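Local coordinates for protein thiosulfate sulfurtransferase (Pseudomonas aeruginosa, PDB 1YT8) that probably transfers sulfur from thiosulfate to cyanide, as a sulfurtransferase built from four rhodanese-like modules in one chain, at residues 12-17 and 22-27; 39-44 and 516-521; 312-317 and 343-348. One frame throughout, in Å; residues are numbered along the deposited sequence.

Contact 1 of 3, residues 12-17 and 22-27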
ATOM      1  N   HIS A  12     -25.390   7.936   3.563  1.00 18.46           N
ATOM      2  CA  HIS A  12     -26.038   7.451   4.776  1.00 18.74           C
ATOM      3  C   HIS A  12     -25.973   5.936   4.943  1.00 17.37           C
ATOM      4  O   HIS A  12     -25.827   5.445   6.064  1.00 16.82           O
ATOM      5  CB  HIS A  12     -27.485   7.945   4.814  1.00 21.22           C
ATOM      6  CG  HIS A  12     -27.592   9.434   4.903  1.00 26.80           C
ATOM      7  ND1 HIS A  12     -27.232  10.136   6.033  1.00 30.40           N
ATOM      8  CD2 HIS A  12     -27.935  10.362   3.978  1.00 29.64           C
ATOM      9  CE1 HIS A  12     -27.345  11.431   5.800  1.00 30.25           C
ATOM     10  NE2 HIS A  12     -27.769  11.596   4.560  1.00 31.59           N
ATOM     11  N   ASP A  13     -26.078   5.199   3.839  1.00 16.12           N
ATOM     12  CA  ASP A  13     -25.999   3.739   3.892  1.00 14.83           C
ATOM     13  C   ASP A  13     -24.602   3.339   4.353  1.00 14.17           C
ATOM     14  O   ASP A  13     -24.437   2.464   5.207  1.00 13.04           O
ATOM     15  CB  ASP A  13     -26.246   3.114   2.511  1.00 16.34           C
ATOM     16  CG  ASP A  13     -27.688   3.229   2.052  1.00 18.62           C
ATOM     17  OD1 ASP A  13     -28.595   2.896   2.844  1.00 16.87           O
ATOM     18  OD2 ASP A  13     -27.912   3.634   0.887  1.00 14.88           O
ATOM     19  N   ILE A  14     -23.594   3.975   3.765  1.00 13.99           N
ATOM     20  CA  ILE A  14     -22.205   3.682   4.107  1.00 13.33           C
ATOM     21  C   ILE A  14     -21.904   4.074   5.555  1.00 14.02           C
ATOM     22  O   ILE A  14     -21.284   3.309   6.294  1.00 13.20           O
ATOM     23  CB  ILE A  14     -21.225   4.439   3.174  1.00 14.12           C
ATOM     24  CG1 ILE A  14     -21.461   4.034   1.709  1.00 13.92           C
ATOM     25  CG2 ILE A  14     -19.789   4.173   3.609  1.00 11.77           C
ATOM     26  CD1 ILE A  14     -21.285   2.546   1.419  1.00 15.30           C
ATOM     27  N   ARG A  15     -22.344   5.265   5.960  1.00 14.19           N
ATOM     28  CA  ARG A  15     -22.102   5.732   7.319  1.00 14.30           C
ATOM     29  C   ARG A  15     -22.735   4.796   8.337  1.00 15.07           C
ATOM     30  O   ARG A  15     -22.143   4.508   9.376  1.00 15.83           O
ATOM     31  CB  ARG A  15     -22.654   7.147   7.513  1.00 15.33           C
ATOM     32  CG  ARG A  15     -22.307   7.752   8.871  1.00 17.72           C
ATOM     33  CD  ARG A  15     -22.918   9.136   9.043  1.00 19.87           C
ATOM     34  NE  ARG A  15     -22.573   9.733  10.332  1.00 24.65           N
ATOM     35  CZ  ARG A  15     -21.390  10.265  10.625  1.00 27.08           C
ATOM     36  NH1 ARG A  15     -20.418  10.286   9.719  1.00 27.13           N
ATOM     37  NH2 ARG A  15     -21.176  10.777  11.831  1.00 28.01           N
ATOM     38  N   ALA A  16     -23.942   4.325   8.037  1.00 14.53           N
ATOM     39  CA  ALA A  16     -24.635   3.416   8.937  1.00 15.63           C
ATOM     40  C   ALA A  16     -23.836   2.124   9.083  1.00 12.81           C
ATOM     41  O   ALA A  16     -23.668   1.613  10.189  1.00 13.08           O
ATOM     42  CB  ALA A  16     -26.040   3.113   8.410  1.00 13.51           C
ATOM     43  N   ALA A  17     -23.331   1.599   7.968  1.00 11.84           N
ATOM     44  CA  ALA A  17     -22.556   0.363   8.017  1.00 12.92           C
ATOM     45  C   ALA A  17     -21.243   0.551   8.786  1.00 13.67           C
ATOM     46  O   ALA A  17     -20.835  -0.328   9.556  1.00 16.40           O
ATOM     47  CB  ALA A  17     -22.283  -0.151   6.593  1.00 11.66           C
ATOM     48  N   ARG A  22     -20.217  -3.151  10.014  1.00 13.75           N
ATOM     49  CA  ARG A  22     -20.577  -4.241   9.116  1.00 13.26           C
ATOM     50  C   ARG A  22     -19.588  -4.174   7.950  1.00 13.76           C
ATOM     51  O   ARG A  22     -19.218  -3.086   7.511  1.00 15.21           O
ATOM     52  CB  ARG A  22     -22.005  -4.064   8.578  1.00 15.18           C
ATOM     53  CG  ARG A  22     -23.105  -4.157   9.626  1.00 16.60           C
ATOM     54  CD  ARG A  22     -24.485  -4.259   8.964  1.00 19.23           C
ATOM     55  NE  ARG A  22     -24.883  -3.032   8.274  1.00 19.57           N
ATOM     56  CZ  ARG A  22     -25.528  -2.020   8.850  1.00 19.25           C
ATOM     57  NH1 ARG A  22     -25.853  -2.084  10.135  1.00 18.22           N
ATOM     58  NH2 ARG A  22     -25.857  -0.947   8.137  1.00 19.69           N
ATOM     59  N   GLU A  23     -19.165  -5.329   7.445  1.00 13.97           N
ATOM     60  CA  GLU A  23     -18.214  -5.350   6.340  1.00 13.26           C
ATOM     61  C   GLU A  23     -18.708  -4.605   5.115  1.00 13.90           C
ATOM     62  O   GLU A  23     -19.878  -4.711   4.734  1.00 15.49           O
ATOM     63  CB  GLU A  23     -17.877  -6.786   5.944  1.00 14.02           C
ATOM     64  CG  GLU A  23     -17.174  -7.577   7.031  1.00 14.29           C
ATOM     65  CD  GLU A  23     -16.582  -8.868   6.508  1.00 14.63           C
ATOM     66  OE1 GLU A  23     -16.767  -9.167   5.307  1.00 15.28           O
ATOM     67  OE2 GLU A  23     -15.930  -9.584   7.296  1.00 15.79           O
ATOM     68  N   LEU A  24     -17.805  -3.846   4.504  1.00 13.61           N
ATOM     69  CA  LEU A  24     -18.121  -3.093   3.300  1.00 14.66           C
ATOM     70  C   LEU A  24     -16.836  -2.736   2.573  1.00 14.76           C
ATOM     71  O   LEU A  24     -15.760  -2.659   3.174  1.00 13.98           O
ATOM     72  CB  LEU A  24     -18.887  -1.807   3.650  1.00 15.29           C
ATOM     73  CG  LEU A  24     -18.163  -0.712   4.441  1.00 13.72           C
ATOM     74  CD1 LEU A  24     -17.333   0.163   3.505  1.00 16.14           C
ATOM     75  CD2 LEU A  24     -19.188   0.145   5.161  1.00 17.65           C
ATOM     76  N   ALA A  25     -16.953  -2.539   1.266  1.00 14.96           N
ATOM     77  CA  ALA A  25     -15.818  -2.148   0.450  1.00 15.11           C
ATOM     78  C   ALA A  25     -16.266  -0.934  -0.353  1.00 16.24           C
ATOM     79  O   ALA A  25     -17.124  -1.046  -1.227  1.00 16.66           O
ATOM     80  CB  ALA A  25     -15.408  -3.289  -0.483  1.00 16.17           C
ATOM     81  N   LEU A  26     -15.710   0.227  -0.018  1.00 13.85           N
ATOM     82  CA  LEU A  26     -16.023   1.481  -0.707  1.00 14.08           C
ATOM     83  C   LEU A  26     -14.837   1.717  -1.632  1.00 14.64           C
ATOM     84  O   LEU A  26     -13.762   2.117  -1.183  1.00 13.64           O
ATOM     85  CB  LEU A  26     -16.141   2.623   0.303  1.00 11.37           C
ATOM     86  CG  LEU A  26     -16.404   4.028  -0.240  1.00 12.41           C
ATOM     87  CD1 LEU A  26     -17.701   4.039  -1.037  1.00 11.86           C
ATOM     88  CD2 LEU A  26     -16.479   5.012   0.915  1.00 12.18           C
ATOM     89  N   LEU A  27     -15.036   1.473  -2.922  1.00 13.50           N
ATOM     90  CA  LEU A  27     -13.951   1.595  -3.887  1.00 13.00           C
ATOM     91  C   LEU A  27     -13.994   2.792  -4.827  1.00 12.32           C
ATOM     92  O   LEU A  27     -14.970   2.994  -5.550  1.00 14.07           O
ATOM     93  CB  LEU A  27     -13.882   0.316  -4.726  1.00 13.73           C
ATOM     94  CG  LEU A  27     -13.814  -1.021  -3.982  1.00 14.07           C
ATOM     95  CD1 LEU A  27     -13.849  -2.171  -4.987  1.00 14.36           C
ATOM     96  CD2 LEU A  27     -12.544  -1.077  -3.143  1.00 15.92           C
TER
HETATM   97  O   HOH W   1     -25.941   0.277   5.496  1.00 18.95           O
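The guanidinium of R22 lays one face over the backbone of A17, NH2 standing 3.6 Å from A17 CA, while the carbonyl carbon of A16 approaches obliquely. At its edge, in the plane of the group, sits water 1, which accepts from R22 NH2 and donates to D13 O (2.7 Å from the water oxygen). The charged group thus reaches a helix carbonyl through one solvent molecule. The side chain gets there by a bend at chi3 (-68°), which folds the end of the arginine back over the last turns of the helix; the long aliphatic arm suits an exposed place where its charged end can stay in water. The backbones also meet where the chain reverses after the helix: R22 N donates to A17 O, 2.9 Å away, with an N-H...O angle of 158°. Helix 11-20 and strand 25-28 are consecutive elements of the first rhodanese-like module, whose five-stranded parallel sheet has the order 1-5-4-2-3, and a short loop, including R22 to L24, carries the chain from the helix into the second strand. On the buried side L24 and L26 point toward the helix, and A25 between them points away. L24 has CG set between its backbone N and carbonyl carbon (chi1 66°), and its CD2 presses against A17 CB at 3.4 Å, closer than two methyls normally sit; the small alanine lets the leucine branch come right up to the helix. The same CD2 lies 4.0 Å from I14 O. I14 adds its CG2 branch, 4.3 Å from L26 CD2, a looser touch between branched side chains that suit a dry interface. W101 of helix 97-103 and T67 of the neighbouring strand touch both I14 and L26, continuing the apolar layer between helix and sheet.

Contact 2 of 3, residues 39-44 and 516-521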
ATOM      1  N   HIS A  39     -11.278  12.064  -1.227  1.00 14.20           N
ATOM      2  CA  HIS A  39     -11.956  10.784  -1.078  1.00 13.71           C
ATOM      3  C   HIS A  39     -12.392  10.561   0.360  1.00 13.94           C
ATOM      4  O   HIS A  39     -11.826  11.141   1.285  1.00 12.01           O
ATOM      5  CB  HIS A  39     -11.037   9.638  -1.529  1.00 12.01           C
ATOM      6  CG  HIS A  39      -9.791   9.494  -0.711  1.00 13.80           C
ATOM      7  ND1 HIS A  39      -9.777   8.882   0.524  1.00 16.22           N
ATOM      8  CD2 HIS A  39      -8.510   9.858  -0.963  1.00 14.10           C
ATOM      9  CE1 HIS A  39      -8.542   8.871   0.996  1.00 14.53           C
ATOM     10  NE2 HIS A  39      -7.755   9.457   0.113  1.00 16.84           N
ATOM     11  N   PRO A  40     -13.438   9.743   0.563  1.00 13.20           N
ATOM     12  CA  PRO A  40     -13.917   9.467   1.920  1.00 12.40           C
ATOM     13  C   PRO A  40     -12.814   8.762   2.704  1.00 11.79           C
ATOM     14  O   PRO A  40     -11.982   8.065   2.124  1.00 11.34           O
ATOM     15  CB  PRO A  40     -15.128   8.567   1.681  1.00 12.15           C
ATOM     16  CG  PRO A  40     -15.650   9.063   0.362  1.00 13.78           C
ATOM     17  CD  PRO A  40     -14.377   9.211  -0.440  1.00 12.83           C
ATOM     18  N   LEU A  41     -12.818   8.937   4.018  1.00 11.63           N
ATOM     19  CA  LEU A  41     -11.803   8.337   4.882  1.00 12.53           C
ATOM     20  C   LEU A  41     -11.495   6.862   4.636  1.00 10.95           C
ATOM     21  O   LEU A  41     -10.326   6.475   4.527  1.00 11.07           O
ATOM     22  CB  LEU A  41     -12.198   8.528   6.348  1.00 12.27           C
ATOM     23  CG  LEU A  41     -11.247   7.959   7.403  1.00 11.17           C
ATOM     24  CD1 LEU A  41      -9.836   8.504   7.175  1.00 10.54           C
ATOM     25  CD2 LEU A  41     -11.752   8.346   8.793  1.00 12.25           C
ATOM     26  N   PHE A  42     -12.534   6.037   4.544  1.00 13.10           N
ATOM     27  CA  PHE A  42     -12.336   4.607   4.353  1.00 11.92           C
ATOM     28  C   PHE A  42     -12.492   4.088   2.935  1.00 14.29           C
ATOM     29  O   PHE A  42     -12.606   2.876   2.709  1.00 14.41           O
ATOM     30  CB  PHE A  42     -13.232   3.838   5.331  1.00 12.94           C
ATOM     31  CG  PHE A  42     -12.809   4.003   6.764  1.00 13.26           C
ATOM     32  CD1 PHE A  42     -11.602   3.461   7.203  1.00 13.65           C
ATOM     33  CD2 PHE A  42     -13.556   4.780   7.645  1.00 12.30           C
ATOM     34  CE1 PHE A  42     -11.138   3.697   8.500  1.00 14.18           C
ATOM     35  CE2 PHE A  42     -13.103   5.023   8.943  1.00 13.02           C
ATOM     36  CZ  PHE A  42     -11.890   4.481   9.372  1.00 13.08           C
ATOM     37  N   ALA A  43     -12.470   5.004   1.974  1.00 13.94           N
ATOM     38  CA  ALA A  43     -12.561   4.614   0.578  1.00 14.89           C
ATOM     39  C   ALA A  43     -11.195   4.059   0.177  1.00 14.52           C
ATOM     40  O   ALA A  43     -10.160   4.677   0.436  1.00 13.77           O
ATOM     41  CB  ALA A  43     -12.915   5.821  -0.291  1.00 14.18           C
ATOM     42  N   ALA A  44     -11.200   2.881  -0.433  1.00 12.07           N
ATOM     43  CA  ALA A  44      -9.974   2.250  -0.890  1.00 13.59           C
ATOM     44  C   ALA A  44      -9.866   2.539  -2.376  1.00 15.28           C
ATOM     45  O   ALA A  44     -10.870   2.523  -3.087  1.00 17.43           O
ATOM     46  CB  ALA A  44     -10.033   0.743  -0.648  1.00 14.55           C
ATOM     47  N   GLU A 516      -8.438  16.811  13.631  1.00 15.34           N
ATOM     48  CA  GLU A 516      -9.649  17.612  13.572  1.00 18.13           C
ATOM     49  C   GLU A 516     -10.609  16.991  12.555  1.00 17.22           C
ATOM     50  O   GLU A 516     -11.810  16.903  12.802  1.00 15.94           O
ATOM     51  CB  GLU A 516      -9.322  19.051  13.171  1.00 20.61           C
ATOM     52  CG  GLU A 516     -10.528  19.976  13.167  1.00 26.67           C
ATOM     53  CD  GLU A 516     -10.168  21.405  12.802  1.00 31.83           C
ATOM     54  OE1 GLU A 516      -9.268  21.977  13.452  1.00 34.43           O
ATOM     55  OE2 GLU A 516     -10.789  21.959  11.870  1.00 35.29           O
ATOM     56  N   GLN A 517     -10.077  16.551  11.417  1.00 16.06           N
ATOM     57  CA  GLN A 517     -10.913  15.934  10.387  1.00 14.20           C
ATOM     58  C   GLN A 517     -11.545  14.635  10.880  1.00 14.03           C
ATOM     59  O   GLN A 517     -12.702  14.344  10.563  1.00 15.73           O
ATOM     60  CB  GLN A 517     -10.108  15.642   9.118  1.00 15.93           C
ATOM     61  CG  GLN A 517      -9.680  16.862   8.327  1.00 14.55           C
ATOM     62  CD  GLN A 517      -9.378  16.506   6.888  1.00 16.22           C
ATOM     63  OE1 GLN A 517     -10.291  16.348   6.068  1.00 18.41           O
ATOM     64  NE2 GLN A 517      -8.101  16.347   6.576  1.00 14.26           N
ATOM     65  N   LEU A 518     -10.783  13.847  11.635  1.00 13.89           N
ATOM     66  CA  LEU A 518     -11.297  12.593  12.184  1.00 14.01           C
ATOM     67  C   LEU A 518     -12.517  12.887  13.053  1.00 15.48           C
ATOM     68  O   LEU A 518     -13.495  12.141  13.044  1.00 16.11           O
ATOM     69  CB  LEU A 518     -10.229  11.890  13.034  1.00 14.00           C
ATOM     70  CG  LEU A 518      -9.053  11.216  12.317  1.00 13.04           C
ATOM     71  CD1 LEU A 518      -8.113  10.599  13.350  1.00 10.60           C
ATOM     72  CD2 LEU A 518      -9.572  10.135  11.371  1.00 13.33           C
ATOM     73  N   GLY A 519     -12.451  13.983  13.806  1.00 16.13           N
ATOM     74  CA  GLY A 519     -13.563  14.357  14.659  1.00 16.30           C
ATOM     75  C   GLY A 519     -14.797  14.667  13.833  1.00 18.63           C
ATOM     76  O   GLY A 519     -15.912  14.312  14.211  1.00 17.70           O
ATOM     77  N   ARG A 520     -14.604  15.329  12.698  1.00 18.17           N
ATOM     78  CA  ARG A 520     -15.728  15.668  11.838  1.00 19.36           C
ATOM     79  C   ARG A 520     -16.313  14.432  11.164  1.00 19.75           C
ATOM     80  O   ARG A 520     -17.527  14.347  10.973  1.00 19.56           O
ATOM     81  CB  ARG A 520     -15.316  16.703  10.783  1.00 22.55           C
ATOM     82  CG  ARG A 520     -15.015  18.085  11.360  1.00 25.66           C
ATOM     83  CD  ARG A 520     -15.353  19.188  10.365  1.00 30.31           C
ATOM     84  NE  ARG A 520     -14.491  19.177   9.189  1.00 32.94           N
ATOM     85  CZ  ARG A 520     -13.260  19.684   9.154  1.00 35.97           C
ATOM     86  NH1 ARG A 520     -12.743  20.249  10.236  1.00 37.01           N
ATOM     87  NH2 ARG A 520     -12.547  19.627   8.035  1.00 35.30           N
ATOM     88  N   ASP A 521     -15.461  13.469  10.811  1.00 18.18           N
ATOM     89  CA  ASP A 521     -15.935  12.244  10.169  1.00 17.49           C
ATOM     90  C   ASP A 521     -16.728  11.399  11.167  1.00 17.14           C
ATOM     91  O   ASP A 521     -17.854  10.992  10.886  1.00 17.94           O
ATOM     92  CB  ASP A 521     -14.766  11.419   9.637  1.00 17.47           C
ATOM     93  CG  ASP A 521     -15.221  10.113   9.025  1.00 17.37           C
ATOM     94  OD1 ASP A 521     -15.717  10.128   7.877  1.00 17.77           O
ATOM     95  OD2 ASP A 521     -15.105   9.072   9.705  1.00 17.97           O
TER
HETATM   96  O   HOH W   2     -14.923  10.269   5.180  1.00 14.84           O
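L41 overlaps the last turn of helix 514-521 mainly with one methyl, CD2, which meets both L518 and D521. Its CD2 lies 3.8 Å from L518 CD2, the two leucine side chains crossing at about a right angle; the closest approach is methyl to methyl. Toward D521 the same CD2 comes within 3.5 Å of OD2, a contact of carbon with a carboxylate oxygen rather than a polar bond. That oxygen has its own partner, T523 OG1, just beyond the helix. The other oxygen, D521 OD1, accepts from water 2 at 2.8 Å, and the water in turn accepts from L41 N, 2.7 Å from its oxygen. A buried carboxylate and a backbone N-H are joined through one water. D521 carries CG anti to its backbone N (chi1 177°), which directs the carboxylate across to the loop. Aspartate suits the place because its two oxygens can serve two partners, while leucine fills the apolar side. L41 also covers one face of the neighbouring F42 ring, its CG 3.8 Å above the plane and offset toward the rim. Next to L41 in the loop, P40 O accepts from both H39 ND1 and A43 N, which reach it from opposite faces of the carbonyl plane; the imidazole bond is nearly straight (168°). Helix 114-127 extends the apolar patch, V114 touching L41 and A118 touching L518. The bond from A43 N closes a type I beta turn, P40 to A43, which leads into edge strand 44-45 of the first rhodanese-like sheet and receives the C-terminal helix.

Contact 3 of 3, residues 312-317 and 343-348; sequences QETDHV and AQMGWQ
T314 OG1 is gripped from outside the two segments, by L310 O one turn back and by the hydroxyl of S116 on helix 114-127, and across the contact it meets a methyl: the CE of selenomethionine M345, 3.8 Å away. OG1 stands beside the backbone N (chi1 -43°), where it can reach back to L310 O, and this leaves CG2 anti to that N and turned to the indole of W347. CG2 meets W347 at NE1 (3.7 Å) and CE2 (3.9 Å), approaching the ring obliquely, and the two side chains slide past each other in opposite directions. The chain of M345 bends at chi3 (-76°) to set its methyl near the hydroxyl; a long, flexible side chain of the methionine type suits that reach. Both M345 and W347 follow helix 334-344, which ends in a Schellman motif: G346, with positive phi, donates from N to A343 O at 2.9 Å, and W347 N bonds to a carbonyl of the helix's last turn. The glycine turns the chain so that W347 leads into strand 348-352. R321 makes a cation-pi contact with the indole and also bonds to M345 O. Q312 belongs to the sulfite pocket, and both segments lie in a rhodanese-like domain. With the threonine's polar end engaged elsewhere, the two segments meet by van der Waals contact, methyl against hydroxyl oxygen and methyl against indole.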
ATOM      1  N   GLN A 312       1.042   1.023   7.966  1.00 13.35           N
ATOM      2  CA  GLN A 312       1.102   2.281   7.213  1.00 13.06           C
ATOM      3  C   GLN A 312       0.179   2.343   5.986  1.00 12.93           C
ATOM      4  O   GLN A 312      -0.384   3.395   5.689  1.00 13.64           O
ATOM      5  CB  GLN A 312       2.549   2.541   6.771  1.00 13.06           C
ATOM      6  CG  GLN A 312       2.763   3.772   5.893  1.00 12.70           C
ATOM      7  CD  GLN A 312       2.597   5.086   6.641  1.00 15.57           C
ATOM      8  OE1 GLN A 312       2.517   5.115   7.873  1.00 15.88           O
ATOM      9  NE2 GLN A 312       2.560   6.185   5.896  1.00 16.35           N
ATOM     10  N   GLU A 313       0.025   1.227   5.276  1.00 12.87           N
ATOM     11  CA  GLU A 313      -0.811   1.196   4.070  1.00 13.14           C
ATOM     12  C   GLU A 313      -1.905   0.136   4.194  1.00 12.33           C
ATOM     13  O   GLU A 313      -2.171  -0.608   3.251  1.00 13.46           O
ATOM     14  CB  GLU A 313       0.055   0.884   2.839  1.00 14.22           C
ATOM     15  CG  GLU A 313       1.337   1.707   2.729  1.00 14.63           C
ATOM     16  CD  GLU A 313       2.141   1.385   1.474  1.00 18.74           C
ATOM     17  OE1 GLU A 313       2.186   0.198   1.079  1.00 17.84           O
ATOM     18  OE2 GLU A 313       2.741   2.315   0.888  1.00 20.96           O
ATOM     19  N   THR A 314      -2.544   0.092   5.356  1.00 13.91           N
ATOM     20  CA  THR A 314      -3.582  -0.894   5.647  1.00 13.49           C
ATOM     21  C   THR A 314      -4.654  -1.071   4.564  1.00 15.31           C
ATOM     22  O   THR A 314      -5.056  -2.197   4.258  1.00 15.09           O
ATOM     23  CB  THR A 314      -4.273  -0.555   6.989  1.00 14.52           C
ATOM     24  OG1 THR A 314      -3.279  -0.175   7.954  1.00 12.07           O
ATOM     25  CG2 THR A 314      -5.029  -1.758   7.522  1.00 14.79           C
ATOM     26  N   ASP A 315      -5.107   0.036   3.986  1.00 13.48           N
ATOM     27  CA  ASP A 315      -6.147  -0.002   2.962  1.00 14.42           C
ATOM     28  C   ASP A 315      -5.751  -0.653   1.631  1.00 14.96           C
ATOM     29  O   ASP A 315      -6.619  -0.972   0.815  1.00 16.61           O
ATOM     30  CB  ASP A 315      -6.676   1.413   2.714  1.00 15.81           C
ATOM     31  CG  ASP A 315      -5.592   2.365   2.264  1.00 15.32           C
ATOM     32  OD1 ASP A 315      -4.665   2.633   3.060  1.00 17.07           O
ATOM     33  OD2 ASP A 315      -5.666   2.838   1.109  1.00 16.06           O
ATOM     34  N   HIS A 316      -4.454  -0.849   1.406  1.00 14.67           N
ATOM     35  CA  HIS A 316      -3.996  -1.486   0.173  1.00 15.92           C
ATOM     36  C   HIS A 316      -4.214  -2.995   0.238  1.00 17.17           C
ATOM     37  O   HIS A 316      -4.268  -3.667  -0.792  1.00 16.46           O
ATOM     38  CB  HIS A 316      -2.500  -1.234  -0.064  1.00 13.81           C
ATOM     39  CG  HIS A 316      -2.171   0.164  -0.488  1.00 15.21           C
ATOM     40  ND1 HIS A 316      -0.930   0.516  -0.975  1.00 15.82           N
ATOM     41  CD2 HIS A 316      -2.911   1.299  -0.491  1.00 14.47           C
ATOM     42  CE1 HIS A 316      -0.919   1.806  -1.259  1.00 15.68           C
ATOM     43  NE2 HIS A 316      -2.108   2.304  -0.974  1.00 15.32           N
ATOM     44  N   VAL A 317      -4.334  -3.515   1.458  1.00 18.03           N
ATOM     45  CA  VAL A 317      -4.508  -4.947   1.689  1.00 17.25           C
ATOM     46  C   VAL A 317      -5.889  -5.274   2.255  1.00 17.83           C
ATOM     47  O   VAL A 317      -6.644  -6.053   1.671  1.00 19.24           O
ATOM     48  CB  VAL A 317      -3.426  -5.459   2.668  1.00 17.93           C
ATOM     49  CG1 VAL A 317      -3.563  -6.961   2.876  1.00 19.72           C
ATOM     50  CG2 VAL A 317      -2.039  -5.108   2.129  1.00 20.45           C
ATOM     51  N   ALA A 343      -5.553  -3.091  15.976  1.00 11.67           N
ATOM     52  CA  ALA A 343      -6.664  -3.139  16.922  1.00 10.55           C
ATOM     53  C   ALA A 343      -7.060  -1.714  17.313  1.00 11.82           C
ATOM     54  O   ALA A 343      -8.246  -1.385  17.405  1.00 11.86           O
ATOM     55  CB  ALA A 343      -6.256  -3.932  18.164  1.00 10.04           C
ATOM     56  N   GLN A 344      -6.058  -0.868  17.528  1.00 12.36           N
ATOM     57  CA  GLN A 344      -6.293   0.517  17.909  1.00 12.40           C
ATOM     58  C   GLN A 344      -6.898   1.306  16.756  1.00 11.22           C
ATOM     59  O   GLN A 344      -7.532   2.342  16.959  1.00 12.43           O
ATOM     60  CB  GLN A 344      -4.986   1.145  18.407  1.00 11.96           C
ATOM     61  CG  GLN A 344      -4.579   0.584  19.777  1.00 14.14           C
ATOM     62  CD  GLN A 344      -3.194   1.004  20.232  1.00 12.81           C
ATOM     63  OE1 GLN A 344      -2.982   2.130  20.679  1.00 12.17           O
ATOM     64  NE2 GLN A 344      -2.244   0.089  20.127  1.00 12.28           N
HETATM   65  N   MSE A 345      -6.718   0.800  15.542  1.00 13.49           N
HETATM   66  CA  MSE A 345      -7.294   1.443  14.373  1.00 11.78           C
HETATM   67  C   MSE A 345      -8.670   0.837  14.097  1.00 12.35           C
HETATM   68  O   MSE A 345      -9.221   0.975  13.004  1.00 12.61           O
HETATM   69  CB  MSE A 345      -6.374   1.294  13.158  1.00 14.21           C
HETATM   70  CG  MSE A 345      -5.177   2.236  13.202  1.00 14.61           C
HETATM   71 SE   MSE A 345      -4.201   2.312  11.516  1.00 24.73          SE
HETATM   72  CE  MSE A 345      -3.298   0.629  11.645  1.00 13.09           C
ATOM     73  N   GLY A 346      -9.206   0.157  15.111  1.00 13.64           N
ATOM     74  CA  GLY A 346     -10.533  -0.435  15.027  1.00 14.66           C
ATOM     75  C   GLY A 346     -10.717  -1.775  14.341  1.00 14.28           C
ATOM     76  O   GLY A 346     -11.854  -2.209  14.148  1.00 14.14           O
ATOM     77  N   TRP A 347      -9.627  -2.442  13.976  1.00 13.35           N
ATOM     78  CA  TRP A 347      -9.748  -3.730  13.301  1.00 13.76           C
ATOM     79  C   TRP A 347      -9.913  -4.906  14.251  1.00 14.62           C
ATOM     80  O   TRP A 347      -9.377  -4.900  15.364  1.00 15.01           O
ATOM     81  CB  TRP A 347      -8.515  -4.014  12.433  1.00 14.83           C
ATOM     82  CG  TRP A 347      -8.350  -3.104  11.262  1.00 14.91           C
ATOM     83  CD1 TRP A 347      -7.609  -1.956  11.205  1.00 15.80           C
ATOM     84  CD2 TRP A 347      -8.967  -3.250   9.981  1.00 16.68           C
ATOM     85  NE1 TRP A 347      -7.727  -1.377   9.964  1.00 14.77           N
ATOM     86  CE2 TRP A 347      -8.558  -2.150   9.192  1.00 15.97           C
ATOM     87  CE3 TRP A 347      -9.832  -4.204   9.421  1.00 16.91           C
ATOM     88  CZ2 TRP A 347      -8.985  -1.975   7.872  1.00 15.80           C
ATOM     89  CZ3 TRP A 347     -10.256  -4.029   8.106  1.00 17.21           C
ATOM     90  CH2 TRP A 347      -9.830  -2.921   7.347  1.00 15.35           C
ATOM     91  N   GLN A 348     -10.670  -5.908  13.811  1.00 12.20           N
ATOM     92  CA  GLN A 348     -10.805  -7.129  14.588  1.00 14.35           C
ATOM     93  C   GLN A 348      -9.575  -7.873  14.093  1.00 14.97           C
ATOM     94  O   GLN A 348      -9.459  -8.191  12.904  1.00 16.53           O
ATOM     95  CB  GLN A 348     -12.074  -7.900  14.225  1.00 15.73           C
ATOM     96  CG  GLN A 348     -12.062  -9.335  14.744  1.00 18.66           C
ATOM     97  CD  GLN A 348     -13.420 -10.005  14.669  1.00 18.79           C
ATOM     98  OE1 GLN A 348     -14.211  -9.739  13.763  1.00 18.71           O
ATOM     99  NE2 GLN A 348     -13.690 -10.895  15.618  1.00 21.67           N
TER

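Overall arrangement
Contacts 1 and 2 adjoin, centres 13 Å apart, where the first rhodanese-like module meets the C-terminal helix. L26 O lies 2.8 Å from A44 N, a probable hydrogen bond joining strands 25-28 and 44-45, and a second probable hydrogen bond, R15 NH1 to D521 O at 2.9 Å, ties the helix of contact 1 to that of contact 2. Contact 3 belongs to the third module and is nested inside the loop closed by contact 2; the two touch where A44 CB packs 4.1 Å from D315 O. Contacts 1 and 3 stay about 7 Å apart at their nearest atoms. Contact 3 alone includes a sulfite-pocket residue, Q312, which touches T197 and R198 of that pocket.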